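Local coordinates for hypothetical UPF0270 protein PA3463 (Pseudomonas aeruginosa, PDB 1Y0N) that is of unknown function but belongs to the uncharacterised UPF0270 family of small proteins, at residues 39-42 with 43-46. Numbering follows the deposited sequence.
Sequences RVER and ARHA
Glu41 and Arg44, one helical turn apart, make the charged pairing: OE2 of Glu41 lies 3.9 Å from NE of Arg44, a salt bridge, though a long one. The carboxylate and guanidinium planes are 38° apart, and the same OE2 is as close to the aliphatic CD of Arg44 as to NE, evidence of a loose electrostatic pairing. A bend in the Glu41 chain (chi2 -67°) turns the carboxylate back toward CD and NE of Arg44, whose own chain runs extended from CG to NE. The far end of that guanidinium is held separately, NH2 bonding to OD1 of Asn16.

Van der Waals contact comes from Val40, which lies alongside Arg44, pointing the same way, its CG1 loosely packed 4.2 Å from NE. With CG1 anti to the backbone N, this methyl approaches the guanidinium obliquely. Val40, Ala43 and Arg44 of helix 36-48 meet helix 12-24 at Leu19 and Val23, so this side of the turn forms part of the helix-helix interface, with Ala43 buried.

Backbone bonding is regular alpha-helical, each N-H reaching the carbonyl four residues earlier: Arg44 N donates to Val40 O at 2.9 Å, and Ala46 N to Arg42 O at 3.1 Å. Ala43 and His45 do likewise with Arg39 and Glu41, all N-H...O angles being at least 150°.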
loop_
_atom_site.group_PDB
_atom_site.type_symbol
_atom_site.label_atom_id
_atom_site.label_comp_id
_atom_site.label_asym_id
_atom_site.label_seq_id
_atom_site.Cartn_x
_atom_site.Cartn_y
_atom_site.Cartn_z
ATOM N N ARG A 39 11.027 3.472 -8.623
ATOM C CA ARG A 39 10.327 3.866 -7.403
ATOM C C ARG A 39 9.251 2.855 -7.041
ATOM O O ARG A 39 9.089 2.543 -5.879
ATOM C CB ARG A 39 9.764 5.275 -7.585
ATOM C CG ARG A 39 10.809 6.390 -7.415
ATOM C CD ARG A 39 10.102 7.742 -7.517
ATOM N NE ARG A 39 9.761 7.963 -8.911
ATOM C CZ ARG A 39 8.850 8.811 -9.382
ATOM N NH1 ARG A 39 8.095 9.559 -8.590
ATOM N NH2 ARG A 39 8.686 8.897 -10.691
ATOM N N VAL A 40 8.534 2.333 -8.046
ATOM C CA VAL A 40 7.512 1.328 -7.846
ATOM C C VAL A 40 8.163 0.046 -7.298
ATOM O O VAL A 40 7.617 -0.592 -6.388
ATOM C CB VAL A 40 6.644 1.062 -9.166
ATOM C CG1 VAL A 40 5.761 -0.206 -9.056
ATOM C CG2 VAL A 40 5.727 2.310 -9.508
ATOM N N GLU A 41 9.317 -0.346 -7.866
ATOM C CA GLU A 41 9.982 -1.560 -7.380
ATOM C C GLU A 41 10.469 -1.395 -5.924
ATOM O O GLU A 41 10.436 -2.362 -5.166
ATOM C CB GLU A 41 11.178 -1.966 -8.291
ATOM C CG GLU A 41 10.826 -2.664 -9.545
ATOM C CD GLU A 41 10.225 -4.069 -9.306
ATOM O OE1 GLU A 41 10.547 -4.779 -8.294
ATOM O OE2 GLU A 41 9.392 -4.433 -10.153
ATOM N N ARG A 42 10.941 -0.215 -5.581
ATOM C CA ARG A 42 11.329 0.079 -4.217
ATOM C C ARG A 42 10.099 -0.055 -3.311
ATOM O O ARG A 42 10.174 -0.579 -2.212
ATOM C CB ARG A 42 11.868 1.485 -4.044
ATOM C CG ARG A 42 13.206 1.794 -4.668
ATOM C CD ARG A 42 13.545 3.216 -4.364
ATOM N NE ARG A 42 14.862 3.502 -4.933
ATOM C CZ ARG A 42 15.313 4.720 -5.187
ATOM N NH1 ARG A 42 14.543 5.776 -4.928
ATOM N NH2 ARG A 42 16.526 4.895 -5.693
ATOM N N ALA A 43 8.943 0.409 -3.784
ATOM C CA ALA A 43 7.703 0.289 -2.977
ATOM C C ALA A 43 7.217 -1.192 -2.822
ATOM O O ALA A 43 6.659 -1.594 -1.793
ATOM C CB ALA A 43 6.618 1.215 -3.583
ATOM N N ARG A 44 7.393 -1.995 -3.867
ATOM C CA ARG A 44 7.046 -3.392 -3.835
ATOM C C ARG A 44 7.910 -4.147 -2.810
ATOM O O ARG A 44 7.430 -5.082 -2.193
ATOM C CB ARG A 44 7.288 -4.098 -5.174
ATOM C CG ARG A 44 6.302 -3.885 -6.262
ATOM C CD ARG A 44 6.565 -4.836 -7.509
ATOM N NE ARG A 44 5.768 -4.334 -8.610
ATOM C CZ ARG A 44 4.472 -4.579 -8.778
ATOM N NH1 ARG A 44 3.800 -5.338 -7.903
ATOM N NH2 ARG A 44 3.843 -4.028 -9.824
ATOM N N HIS A 45 9.184 -3.801 -2.755
ATOM C CA HIS A 45 10.110 -4.373 -1.753
ATOM C C HIS A 45 9.646 -3.991 -0.338
ATOM O O HIS A 45 9.653 -4.829 0.567
ATOM C CB HIS A 45 11.508 -3.850 -1.990
ATOM C CG HIS A 45 12.564 -4.553 -1.193
ATOM N ND1 HIS A 45 12.830 -5.890 -1.327
ATOM C CD2 HIS A 45 13.447 -4.078 -0.279
ATOM C CE1 HIS A 45 13.830 -6.220 -0.528
ATOM N NE2 HIS A 45 14.204 -5.143 0.136
ATOM N N ALA A 46 9.280 -2.722 -0.174
ATOM C CA ALA A 46 8.774 -2.179 1.098
ATOM C C ALA A 46 7.508 -2.971 1.504
ATOM O O ALA A 46 7.351 -3.333 2.688
ATOM C CB ALA A 46 8.476 -0.709 0.969
#